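Local coordinates for sarcoplasmic calcium-binding protein (PDB 2SAS) that binds calcium ions through EF-hand loops in amphioxus muscle, where its precise role is not established although such proteins seem more abundant in fast-contracting fibres, at residues F12-F17 against G24-N29; T36-V41 against A49-M54; K66-I71 against D98-C103; Y165-L168 against A174-G177. All coordinates share one frame; numbering follows the deposited sequence.

Overall arrangement
The four contacts follow one another along the chain in series. Contact 1 closes the first EF-hand, joining helix 4-18 to its calcium loop. Contact 2, its centre about 19 Å from that of contact 1, pairs the next helix, 28-42, with helix 48-69. The far end of helix 48-69 carries contact 3, where the second calcium loop begins and the segment leading to helix 103-114 packs alongside. Contact 4, near the C-terminus, lies about 29 Å from contact 2 between centres, on the opposite side of the chain's centre. Tyr165 of contact 4 touches Phe17 of contact 1 and Trp102 and Cys103 of contact 3, so the fourth EF-hand region packs against the calcium-binding ones in one compact fold.

Contact 1: residues F12-F17 against G24-N29; sequences FTFDFF and GSIQDN. With CA (calcium ion), chain B.
Ser25, whose amide N lies obliquely off the Phe14 ring, turns its carbonyl O the other way and binds the calcium ion at 2.1 Å. Asp19, Asn21, Asp23 and Asp30 complete the protein ligands, so this backbone oxygen is one of several gripping the ion, which ties the loop backbone at residue 25 to the metal. The contact itself is apolar and centres on Phe14. With CG anti to the backbone N (chi1 -176°), its ring swings out from helix 4-18 to the calcium loop. Ile26 lays its CD1 methyl over one face, 3.6 Å from the Phe14 ring centroid and 24° off the normal, a CH-pi contact displaced toward the rim; the closest pair is Phe14 CE1 and Ile26 CD1 at 3.3 Å. The two side chains pass one another, each running on beyond the other, rather than meeting end on. The rim of the ring is met by the loop backbone: Gly24 O lies near the ring plane, 3.4 Å from Phe14 CZ. The aromatic side chain thus touches both the loop backbone and its hydrophobic residue. Beyond the contact, Ile26 hydrogen-bonds through its backbone with Val77 of strand 77-78, the short antiparallel pairing that couples two EF-hand loops. Its side chain also rests on Trp62 and Leu65 of helix 48-69, while the Phe14 ring meets Tyr82 of helix 79-91.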
loop_
_atom_site.group_PDB
_atom_site.type_symbol
_atom_site.label_atom_id
_atom_site.label_comp_id
_atom_site.label_asym_id
_atom_site.label_seq_id
_atom_site.Cartn_x
_atom_site.Cartn_y
_atom_site.Cartn_z
ATOM N N PHE A 12 -3.375 0.812 8.399
ATOM C CA PHE A 12 -3.882 0.073 7.259
ATOM C C PHE A 12 -5.386 0.097 7.185
ATOM O O PHE A 12 -5.910 0.452 6.109
ATOM C CB PHE A 12 -3.346 -1.340 7.144
ATOM C CG PHE A 12 -3.772 -2.110 5.930
ATOM C CD1 PHE A 12 -4.936 -2.856 5.924
ATOM C CD2 PHE A 12 -2.959 -2.074 4.783
ATOM C CE1 PHE A 12 -5.297 -3.606 4.793
ATOM C CE2 PHE A 12 -3.311 -2.827 3.654
ATOM C CZ PHE A 12 -4.473 -3.589 3.664
ATOM N N THR A 13 -6.094 -0.284 8.204
ATOM C CA THR A 13 -7.587 -0.244 8.178
ATOM C C THR A 13 -8.131 1.161 8.109
ATOM O O THR A 13 -9.243 1.428 7.540
ATOM C CB THR A 13 -8.123 -1.044 9.425
ATOM O OG1 THR A 13 -7.809 -0.243 10.601
ATOM C CG2 THR A 13 -7.463 -2.423 9.562
ATOM N N PHE A 14 -7.438 2.138 8.693
ATOM C CA PHE A 14 -7.969 3.532 8.673
ATOM C C PHE A 14 -8.060 3.886 7.191
ATOM O O PHE A 14 -9.114 4.185 6.642
ATOM C CB PHE A 14 -7.066 4.458 9.494
ATOM C CG PHE A 14 -7.436 5.888 9.689
ATOM C CD1 PHE A 14 -8.327 6.290 10.690
ATOM C CD2 PHE A 14 -6.903 6.871 8.875
ATOM C CE1 PHE A 14 -8.703 7.625 10.851
ATOM C CE2 PHE A 14 -7.228 8.213 8.999
ATOM C CZ PHE A 14 -8.133 8.557 10.001
ATOM N N ASP A 15 -6.889 3.760 6.567
ATOM C CA ASP A 15 -6.626 4.121 5.197
ATOM C C ASP A 15 -7.338 3.417 4.065
ATOM O O ASP A 15 -7.641 4.088 3.073
ATOM C CB ASP A 15 -5.108 3.998 4.915
ATOM C CG ASP A 15 -4.255 5.092 5.483
ATOM O OD1 ASP A 15 -4.777 5.969 6.170
ATOM O OD2 ASP A 15 -3.028 5.087 5.211
ATOM N N PHE A 16 -7.481 2.116 4.148
ATOM C CA PHE A 16 -8.067 1.276 3.109
ATOM C C PHE A 16 -9.487 0.904 3.391
ATOM O O PHE A 16 -10.293 0.692 2.477
ATOM C CB PHE A 16 -7.220 -0.023 2.968
ATOM C CG PHE A 16 -5.937 0.283 2.259
ATOM C CD1 PHE A 16 -4.959 1.034 2.895
ATOM C CD2 PHE A 16 -5.778 -0.147 0.950
ATOM C CE1 PHE A 16 -3.769 1.374 2.195
ATOM C CE2 PHE A 16 -4.610 0.161 0.247
ATOM C CZ PHE A 16 -3.649 0.948 0.860
ATOM N N PHE A 17 -9.861 0.793 4.629
ATOM C CA PHE A 17 -11.238 0.347 4.921
ATOM C C PHE A 17 -12.126 1.513 5.334
ATOM O O PHE A 17 -13.338 1.251 5.377
ATOM C CB PHE A 17 -11.229 -0.712 5.981
ATOM C CG PHE A 17 -10.409 -1.924 5.862
ATOM C CD1 PHE A 17 -9.830 -2.315 4.624
ATOM C CD2 PHE A 17 -10.314 -2.784 6.969
ATOM C CE1 PHE A 17 -9.125 -3.509 4.534
ATOM C CE2 PHE A 17 -9.603 -3.985 6.870
ATOM C CZ PHE A 17 -9.025 -4.350 5.642
ATOM N N GLY A 24 -7.149 11.870 5.765
ATOM C CA GLY A 24 -6.589 11.653 7.074
ATOM C C GLY A 24 -7.607 11.702 8.188
ATOM O O GLY A 24 -7.208 11.761 9.375
ATOM N N SER A 25 -8.871 11.722 7.794
ATOM C CA SER A 25 -10.003 11.790 8.725
ATOM C C SER A 25 -11.130 10.895 8.137
ATOM O O SER A 25 -11.243 10.881 6.919
ATOM C CB SER A 25 -10.651 13.145 8.759
ATOM O OG SER A 25 -10.310 14.163 9.588
ATOM N N ILE A 26 -11.860 10.326 9.053
ATOM C CA ILE A 26 -13.033 9.521 8.831
ATOM C C ILE A 26 -14.192 10.558 9.061
ATOM O O ILE A 26 -14.125 11.226 10.096
ATOM C CB ILE A 26 -13.312 8.298 9.756
ATOM C CG1 ILE A 26 -12.086 7.404 10.040
ATOM C CG2 ILE A 26 -14.414 7.407 9.096
ATOM C CD1 ILE A 26 -11.223 7.078 8.806
ATOM N N GLN A 27 -15.131 10.595 8.159
ATOM C CA GLN A 27 -16.281 11.535 8.270
ATOM C C GLN A 27 -17.432 10.952 7.470
ATOM O O GLN A 27 -17.005 10.111 6.653
ATOM C CB GLN A 27 -15.903 12.868 7.578
ATOM C CG GLN A 27 -14.792 13.586 8.340
ATOM C CD GLN A 27 -14.435 14.843 7.572
ATOM O OE1 GLN A 27 -13.314 14.971 7.063
ATOM N NE2 GLN A 27 -15.421 15.696 7.560
ATOM N N ASP A 28 -18.667 11.344 7.652
ATOM C CA ASP A 28 -19.774 10.813 6.850
ATOM C C ASP A 28 -19.413 10.778 5.366
ATOM O O ASP A 28 -19.743 9.811 4.689
ATOM C CB ASP A 28 -21.109 11.551 7.046
ATOM C CG ASP A 28 -22.220 11.153 6.096
ATOM O OD1 ASP A 28 -22.833 10.065 6.168
ATOM O OD2 ASP A 28 -22.533 11.973 5.179
ATOM N N ASN A 29 -18.737 11.776 4.837
ATOM C CA ASN A 29 -18.427 11.771 3.418
ATOM C C ASN A 29 -17.659 10.522 2.976
ATOM O O ASN A 29 -17.733 10.188 1.761
ATOM C CB ASN A 29 -17.836 13.070 2.937
ATOM C CG ASN A 29 -16.402 13.346 3.352
ATOM O OD1 ASN A 29 -15.922 12.811 4.352
ATOM N ND2 ASN A 29 -15.709 14.168 2.566
HETATM CA CA CA B . -11.964 11.035 4.944
#

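Contact 2: residues T36-V41 against A49-M54; sequences TRYKEV and ADYKSM
Lys39 and Tyr51 mark the nearest backbone approach, 7.5 Å between their CA atoms, where the helical segments 36-41 and 49-54 run nearly antiparallel at 157° with axes 11.2 Å apart. Side chains fill that wide spacing. Tyr38 turns CG away from its own backbone N (chi1 -158°), and its ring meets both Tyr51 and Met54. Its CD2 lies near the plane of the Tyr51 ring, 3.3 Å from Tyr51 CE1, and the two ring planes stand almost perpendicular at 85°, although the approach is oblique. Met54 takes a face of the Tyr38 ring: CG sits 4.0 Å from the centroid in a CH-pi contact, and SD follows at 4.7 Å as a Met-aromatic contact. The bent chain then brings Met54 CE within 3.5 Å of Tyr38 OH. Tyr51 reaches back across the gap to lie against the backbone and stem of Lys39, with CE1 3.7 Å from Lys39 CG. Its hydroxyl is hydrogen-bonded to Lys43 O beyond the segment, which anchors the end of the ring, and Leu46 of the connecting loop touches both tyrosines. This is a helical hairpin at the surface, joining the helix that leaves the first EF-hand loop to the one that enters the second.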
loop_
_atom_site.group_PDB
_atom_site.type_symbol
_atom_site.label_atom_id
_atom_site.label_comp_id
_atom_site.label_asym_id
_atom_site.label_seq_id
_atom_site.Cartn_x
_atom_site.Cartn_y
_atom_site.Cartn_z
ATOM N N THR A 36 -21.278 5.478 -3.084
ATOM C CA THR A 36 -20.932 5.808 -4.466
ATOM C C THR A 36 -20.236 4.602 -5.093
ATOM O O THR A 36 -20.517 4.301 -6.235
ATOM C CB THR A 36 -19.990 7.053 -4.627
ATOM O OG1 THR A 36 -20.727 8.139 -4.054
ATOM C CG2 THR A 36 -19.586 7.290 -6.102
ATOM N N ARG A 37 -19.325 3.985 -4.410
ATOM C CA ARG A 37 -18.545 2.811 -4.922
ATOM C C ARG A 37 -19.566 1.711 -5.298
ATOM O O ARG A 37 -19.540 1.227 -6.438
ATOM C CB ARG A 37 -17.634 2.256 -3.880
ATOM C CG ARG A 37 -16.147 2.159 -4.034
ATOM C CD ARG A 37 -15.518 2.609 -2.727
ATOM N NE ARG A 37 -14.214 2.144 -2.465
ATOM C CZ ARG A 37 -13.043 2.378 -3.055
ATOM N NH1 ARG A 37 -12.933 3.098 -4.173
ATOM N NH2 ARG A 37 -11.916 1.847 -2.535
ATOM N N TYR A 38 -20.414 1.438 -4.315
ATOM C CA TYR A 38 -21.469 0.436 -4.368
ATOM C C TYR A 38 -22.393 0.554 -5.568
ATOM O O TYR A 38 -22.680 -0.454 -6.236
ATOM C CB TYR A 38 -22.282 0.410 -3.090
ATOM C CG TYR A 38 -23.059 -0.834 -2.733
ATOM C CD1 TYR A 38 -22.451 -2.082 -2.552
ATOM C CD2 TYR A 38 -24.433 -0.776 -2.546
ATOM C CE1 TYR A 38 -23.179 -3.199 -2.173
ATOM C CE2 TYR A 38 -25.172 -1.866 -2.149
ATOM C CZ TYR A 38 -24.545 -3.094 -1.973
ATOM O OH TYR A 38 -25.292 -4.211 -1.630
ATOM N N LYS A 39 -22.940 1.746 -5.737
ATOM C CA LYS A 39 -23.862 2.026 -6.859
ATOM C C LYS A 39 -23.016 1.993 -8.154
ATOM O O LYS A 39 -23.488 1.421 -9.134
ATOM C CB LYS A 39 -24.542 3.358 -6.734
ATOM C CG LYS A 39 -25.213 3.683 -5.388
ATOM C CD LYS A 39 -25.206 5.225 -5.223
ATOM C CE LYS A 39 -26.624 5.726 -5.101
ATOM N NZ LYS A 39 -26.811 6.860 -6.096
ATOM N N GLU A 40 -21.845 2.540 -8.122
ATOM C CA GLU A 40 -20.842 2.641 -9.192
ATOM C C GLU A 40 -20.711 1.292 -9.892
ATOM O O GLU A 40 -20.842 1.203 -11.152
ATOM C CB GLU A 40 -19.518 3.096 -8.635
ATOM C CG GLU A 40 -18.310 3.857 -9.147
ATOM C CD GLU A 40 -17.036 3.622 -8.357
ATOM O OE1 GLU A 40 -16.733 4.155 -7.300
ATOM O OE2 GLU A 40 -16.266 2.754 -8.837
ATOM N N VAL A 41 -20.502 0.230 -9.123
ATOM C CA VAL A 41 -20.318 -1.120 -9.618
ATOM C C VAL A 41 -21.535 -2.012 -9.750
ATOM O O VAL A 41 -21.413 -2.937 -10.587
ATOM C CB VAL A 41 -19.246 -1.902 -8.783
ATOM C CG1 VAL A 41 -18.123 -0.984 -8.334
ATOM C CG2 VAL A 41 -19.885 -2.693 -7.680
ATOM N N ALA A 49 -34.468 0.097 -3.070
ATOM C CA ALA A 49 -34.568 -0.393 -1.688
ATOM C C ALA A 49 -33.254 -1.010 -1.198
ATOM O O ALA A 49 -32.920 -0.804 -0.017
ATOM C CB ALA A 49 -35.760 -1.328 -1.553
ATOM N N ASP A 50 -32.549 -1.772 -2.034
ATOM C CA ASP A 50 -31.299 -2.416 -1.619
ATOM C C ASP A 50 -30.253 -1.355 -1.255
ATOM O O ASP A 50 -29.513 -1.552 -0.282
ATOM C CB ASP A 50 -30.721 -3.370 -2.673
ATOM C CG ASP A 50 -31.622 -4.544 -2.983
ATOM O OD1 ASP A 50 -32.247 -5.008 -2.039
ATOM O OD2 ASP A 50 -31.739 -4.949 -4.155
ATOM N N TYR A 51 -30.194 -0.285 -2.032
ATOM C CA TYR A 51 -29.236 0.796 -1.751
ATOM C C TYR A 51 -29.598 1.502 -0.461
ATOM O O TYR A 51 -28.761 1.881 0.343
ATOM C CB TYR A 51 -29.178 1.718 -2.923
ATOM C CG TYR A 51 -28.435 1.094 -4.090
ATOM C CD1 TYR A 51 -27.072 0.799 -3.979
ATOM C CD2 TYR A 51 -29.090 0.765 -5.261
ATOM C CE1 TYR A 51 -26.359 0.237 -5.019
ATOM C CE2 TYR A 51 -28.373 0.206 -6.323
ATOM C CZ TYR A 51 -27.023 -0.027 -6.228
ATOM O OH TYR A 51 -26.353 -0.558 -7.297
ATOM N N LYS A 52 -30.934 1.610 -0.285
ATOM C CA LYS A 52 -31.450 2.248 0.928
ATOM C C LYS A 52 -31.056 1.453 2.149
ATOM O O LYS A 52 -30.537 2.041 3.129
ATOM C CB LYS A 52 -32.937 2.549 0.808
ATOM C CG LYS A 52 -33.121 3.821 -0.068
ATOM C CD LYS A 52 -34.619 4.154 -0.107
ATOM C CE LYS A 52 -34.829 5.263 -1.150
ATOM N NZ LYS A 52 -36.235 5.742 -1.097
ATOM N N SER A 53 -31.217 0.143 2.087
ATOM C CA SER A 53 -30.846 -0.683 3.256
ATOM C C SER A 53 -29.369 -0.530 3.552
ATOM O O SER A 53 -28.983 -0.361 4.706
ATOM C CB SER A 53 -31.187 -2.143 3.019
ATOM O OG SER A 53 -32.433 -2.183 2.350
ATOM N N MET A 54 -28.594 -0.641 2.498
ATOM C CA MET A 54 -27.119 -0.532 2.586
ATOM C C MET A 54 -26.714 0.774 3.280
ATOM O O MET A 54 -25.821 0.877 4.125
ATOM C CB MET A 54 -26.552 -0.690 1.193
ATOM C CG MET A 54 -25.087 -0.396 1.150
ATOM S SD MET A 54 -24.200 -1.512 2.254
ATOM C CE MET A 54 -24.636 -3.148 1.628
#

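Contact 3: residues K66-I71 against D98-C103; sequences KGRADI and DLPAWC. With CA (calcium ion), chain C.
Arg68 and Pro100 are the closest backbone points, 8.7 Å between CA atoms, where the last turn of the helix ending at Ala69 faces the irregular segment 98-103. A single long side chain spans the gap. Arg68 points across from the helix and, with a slight bend at chi3 (-149°), brings its guanidinium over the proline. Pro100 CB lies over one face of that group, 3.3 Å from Arg68 NE and displaced toward the rim. Trp102 approaches on another flank: Arg68 NE lies near the plane of the indole, at its edge, 4.0 Å from Trp102 CD1, with the guanidinium and ring planes turned 46° apart. Farther along, Arg68 NH2 touches Ala101 CB at 3.7 Å; the neighbouring Ala101 N is also a donor, so this is contact without a bond. Asp64, one helical turn back, takes a salt bridge from Arg68 NE and a weak hydrogen bond from Trp102 N on the same OD1, and so links the arginine to the second segment. Trp102 itself packs into the interior against Tyr82, Met85 and Tyr165. Past the helix end, Asp70 is the centre of an inverse gamma turn and binds the calcium ion through OD1 at 1.9 Å, with Asn72, Asp74, the carbonyl of Val76, Glu81 and a water as further ligands. The arrangement is thus the end of an EF-hand's entering helix, with its first calcium ligand, in contact through Arg68 with the linker that leads into helix 103-114 of the third EF-hand.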
loop_
_atom_site.group_PDB
_atom_site.type_symbol
_atom_site.label_atom_id
_atom_site.label_comp_id
_atom_site.label_asym_id
_atom_site.label_seq_id
_atom_site.Cartn_x
_atom_site.Cartn_y
_atom_site.Cartn_z
ATOM N N LYS A 66 -18.487 7.118 15.303
ATOM C CA LYS A 66 -18.501 8.512 15.776
ATOM C C LYS A 66 -18.724 8.580 17.288
ATOM O O LYS A 66 -18.000 9.287 18.011
ATOM C CB LYS A 66 -19.612 9.323 15.115
ATOM C CG LYS A 66 -19.421 10.795 14.916
ATOM C CD LYS A 66 -20.586 11.492 14.245
ATOM C CE LYS A 66 -21.786 11.759 15.118
ATOM N NZ LYS A 66 -22.593 10.522 15.338
ATOM N N GLY A 67 -19.710 7.894 17.788
ATOM C CA GLY A 67 -20.046 7.870 19.220
ATOM C C GLY A 67 -19.068 7.199 20.135
ATOM O O GLY A 67 -19.216 7.186 21.374
ATOM N N ARG A 68 -18.018 6.596 19.621
ATOM C CA ARG A 68 -17.003 5.894 20.391
ATOM C C ARG A 68 -15.608 6.509 20.282
ATOM O O ARG A 68 -14.785 6.340 21.214
ATOM C CB ARG A 68 -16.776 4.479 19.897
ATOM C CG ARG A 68 -17.718 3.376 20.249
ATOM C CD ARG A 68 -17.251 2.111 19.564
ATOM N NE ARG A 68 -18.391 1.262 19.246
ATOM C CZ ARG A 68 -18.966 0.534 20.214
ATOM N NH1 ARG A 68 -18.410 0.551 21.428
ATOM N NH2 ARG A 68 -20.033 -0.235 20.002
ATOM N N ALA A 69 -15.353 7.109 19.152
ATOM C CA ALA A 69 -14.013 7.633 18.887
ATOM C C ALA A 69 -13.962 9.127 18.799
ATOM O O ALA A 69 -12.864 9.638 18.992
ATOM C CB ALA A 69 -13.443 6.974 17.607
ATOM N N ASP A 70 -15.096 9.768 18.545
ATOM C CA ASP A 70 -15.049 11.234 18.448
ATOM C C ASP A 70 -15.098 11.854 19.871
ATOM O O ASP A 70 -16.178 12.250 20.347
ATOM C CB ASP A 70 -16.154 11.746 17.580
ATOM C CG ASP A 70 -15.977 13.199 17.165
ATOM O OD1 ASP A 70 -14.829 13.703 17.037
ATOM O OD2 ASP A 70 -17.071 13.722 16.925
ATOM N N ILE A 71 -13.920 11.965 20.429
ATOM C CA ILE A 71 -13.789 12.510 21.777
ATOM C C ILE A 71 -14.215 13.958 21.929
ATOM O O ILE A 71 -14.925 14.197 22.941
ATOM C CB ILE A 71 -12.374 12.184 22.356
ATOM C CG1 ILE A 71 -12.171 10.636 22.438
ATOM C CG2 ILE A 71 -12.233 12.840 23.755
ATOM C CD1 ILE A 71 -13.316 9.878 23.206
ATOM N N ASP A 98 -16.155 -9.581 20.464
ATOM C CA ASP A 98 -15.879 -8.500 21.435
ATOM C C ASP A 98 -15.644 -7.101 20.820
ATOM O O ASP A 98 -15.578 -6.104 21.561
ATOM C CB ASP A 98 -14.590 -8.761 22.268
ATOM C CG ASP A 98 -14.815 -9.306 23.645
ATOM O OD1 ASP A 98 -15.825 -8.956 24.272
ATOM O OD2 ASP A 98 -13.975 -10.112 24.109
ATOM N N LEU A 99 -15.346 -7.049 19.546
ATOM C CA LEU A 99 -15.057 -5.854 18.761
ATOM C C LEU A 99 -16.241 -4.908 18.887
ATOM O O LEU A 99 -17.386 -5.401 19.071
ATOM C CB LEU A 99 -14.810 -6.305 17.307
ATOM C CG LEU A 99 -13.378 -6.114 16.820
ATOM C CD1 LEU A 99 -12.389 -6.354 17.959
ATOM C CD2 LEU A 99 -13.128 -7.110 15.669
ATOM N N PRO A 100 -15.958 -3.631 18.719
ATOM C CA PRO A 100 -17.055 -2.666 18.819
ATOM C C PRO A 100 -17.985 -2.968 17.667
ATOM O O PRO A 100 -17.560 -3.365 16.569
ATOM C CB PRO A 100 -16.384 -1.316 18.823
ATOM C CG PRO A 100 -14.996 -1.532 18.266
ATOM C CD PRO A 100 -14.682 -2.996 18.449
ATOM N N ALA A 101 -19.258 -2.742 17.924
ATOM C CA ALA A 101 -20.319 -2.958 16.984
ATOM C C ALA A 101 -20.113 -2.393 15.600
ATOM O O ALA A 101 -20.652 -3.100 14.708
ATOM C CB ALA A 101 -21.647 -2.430 17.548
ATOM N N TRP A 102 -19.466 -1.268 15.404
ATOM C CA TRP A 102 -19.309 -0.695 14.049
ATOM C C TRP A 102 -18.576 -1.721 13.175
ATOM O O TRP A 102 -18.769 -1.740 11.960
ATOM C CB TRP A 102 -18.609 0.669 14.043
ATOM C CG TRP A 102 -17.175 0.645 14.422
ATOM C CD1 TRP A 102 -16.658 0.755 15.674
ATOM C CD2 TRP A 102 -16.033 0.446 13.559
ATOM N NE1 TRP A 102 -15.295 0.647 15.670
ATOM C CE2 TRP A 102 -14.879 0.467 14.381
ATOM C CE3 TRP A 102 -15.886 0.287 12.183
ATOM C CZ2 TRP A 102 -13.611 0.326 13.867
ATOM C CZ3 TRP A 102 -14.623 0.115 11.669
ATOM C CH2 TRP A 102 -13.498 0.137 12.491
ATOM N N CYS A 103 -17.733 -2.505 13.856
ATOM C CA CYS A 103 -16.914 -3.554 13.221
ATOM C C CYS A 103 -17.769 -4.673 12.616
ATOM O O CYS A 103 -17.425 -5.218 11.571
ATOM C CB CYS A 103 -15.955 -4.169 14.243
ATOM S SG CYS A 103 -14.353 -3.371 14.203
HETATM CA CA CA C . -13.121 14.394 16.420
HETATM O O HOH W 1 -11.319 15.518 15.571
#

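Contact 4: residues Y165-L168 against A174-G177; sequences YYRL and ADAG
Charge pairing dominates between Arg167 and Asp175. Arg167 NH1 donates to Asp175 OD2 at 2.6 Å in a salt bridge whose hydrogen bond is bent, with an N-H...acceptor angle of 136°. The oxygen lies close to the guanidinium plane, at its edge, yet is itself met from above the carboxylate plane, the two flat groups being turned 67° apart. The arginine chain, extended from CG to NE, passes across the carboxylate at a slant; Arg167 CB lies 3.5 Å from Asp175 OD1. Within segment 174-177, hydrogen bonding sets the acid: Gly177 N donates to Asp175 OD1 at 3.1 Å, an Asx turn that goes with the side-chain torsion chi1 of 65°. The remaining contacts are van der Waals. Gly177, lacking a side chain, lets the returning chain press directly on the helix, its CA 4.3 Å from Leu168 CA and 3.8 Å from Arg167 CB; Gly177 O meets Leu168 CG at 3.8 Å. Leu168 also packs on Thr13 and Phe17 of helix 4-18. With Ser171 OG also hydrogen-bonded to Asp175 OD2, both carboxylate oxygens are engaged; the paired arginine charge would favour the ionised acid, and the bonds tie the segment after helix 158-170 back to that helix's C-terminal end.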
loop_
_atom_site.group_PDB
_atom_site.type_symbol
_atom_site.label_atom_id
_atom_site.label_comp_id
_atom_site.label_asym_id
_atom_site.label_seq_id
_atom_site.Cartn_x
_atom_site.Cartn_y
_atom_site.Cartn_z
ATOM N N TYR A 165 -9.873 -10.825 10.021
ATOM C CA TYR A 165 -10.060 -9.373 10.326
ATOM C C TYR A 165 -9.615 -9.112 11.775
ATOM O O TYR A 165 -8.774 -8.230 11.987
ATOM C CB TYR A 165 -11.448 -8.891 9.965
ATOM C CG TYR A 165 -11.787 -7.457 10.235
ATOM C CD1 TYR A 165 -12.189 -7.093 11.535
ATOM C CD2 TYR A 165 -11.789 -6.469 9.283
ATOM C CE1 TYR A 165 -12.582 -5.798 11.835
ATOM C CE2 TYR A 165 -12.150 -5.141 9.555
ATOM C CZ TYR A 165 -12.579 -4.826 10.827
ATOM O OH TYR A 165 -12.948 -3.534 11.152
ATOM N N TYR A 166 -10.081 -9.963 12.672
ATOM C CA TYR A 166 -9.766 -9.933 14.094
ATOM C C TYR A 166 -8.267 -9.896 14.353
ATOM O O TYR A 166 -7.747 -9.122 15.176
ATOM C CB TYR A 166 -10.321 -11.173 14.865
ATOM C CG TYR A 166 -10.010 -11.058 16.343
ATOM C CD1 TYR A 166 -10.583 -10.007 17.067
ATOM C CD2 TYR A 166 -9.189 -11.947 17.056
ATOM C CE1 TYR A 166 -10.381 -9.806 18.424
ATOM C CE2 TYR A 166 -8.945 -11.759 18.415
ATOM C CZ TYR A 166 -9.548 -10.705 19.094
ATOM O OH TYR A 166 -9.334 -10.529 20.440
ATOM N N ARG A 167 -7.556 -10.770 13.664
ATOM C CA ARG A 167 -6.101 -10.876 13.855
ATOM C C ARG A 167 -5.351 -9.690 13.273
ATOM O O ARG A 167 -4.262 -9.396 13.803
ATOM C CB ARG A 167 -5.563 -12.170 13.277
ATOM C CG ARG A 167 -6.129 -13.418 13.979
ATOM C CD ARG A 167 -5.651 -14.552 13.080
ATOM N NE ARG A 167 -5.858 -15.829 13.724
ATOM C CZ ARG A 167 -4.915 -16.358 14.525
ATOM N NH1 ARG A 167 -3.755 -15.693 14.668
ATOM N NH2 ARG A 167 -5.115 -17.530 15.110
ATOM N N LEU A 168 -5.897 -9.126 12.245
ATOM C CA LEU A 168 -5.329 -7.959 11.567
ATOM C C LEU A 168 -5.376 -6.757 12.541
ATOM O O LEU A 168 -4.488 -5.937 12.606
ATOM C CB LEU A 168 -6.221 -7.620 10.343
ATOM C CG LEU A 168 -5.696 -6.775 9.221
ATOM C CD1 LEU A 168 -6.697 -5.673 8.818
ATOM C CD2 LEU A 168 -4.375 -6.100 9.531
ATOM N N ALA A 174 2.992 -10.938 13.556
ATOM C CA ALA A 174 2.634 -11.390 12.206
ATOM C C ALA A 174 2.039 -12.781 12.203
ATOM O O ALA A 174 2.648 -13.756 12.666
ATOM C CB ALA A 174 3.854 -11.298 11.304
ATOM N N ASP A 175 0.803 -12.873 11.707
ATOM C CA ASP A 175 0.078 -14.164 11.652
ATOM C C ASP A 175 -0.792 -14.082 10.391
ATOM O O ASP A 175 -0.645 -13.126 9.588
ATOM C CB ASP A 175 -0.668 -14.330 12.970
ATOM C CG ASP A 175 -1.785 -13.343 13.272
ATOM O OD1 ASP A 175 -2.133 -12.451 12.486
ATOM O OD2 ASP A 175 -2.454 -13.436 14.324
ATOM N N ALA A 176 -1.685 -15.016 10.247
ATOM C CA ALA A 176 -2.605 -15.096 9.119
ATOM C C ALA A 176 -3.395 -13.831 8.867
ATOM O O ALA A 176 -3.802 -13.671 7.672
ATOM C CB ALA A 176 -3.602 -16.274 9.288
ATOM N N GLY A 177 -3.648 -13.015 9.888
ATOM C CA GLY A 177 -4.460 -11.755 9.663
ATOM C C GLY A 177 -3.673 -10.905 8.684
ATOM O O GLY A 177 -4.175 -10.029 7.971
#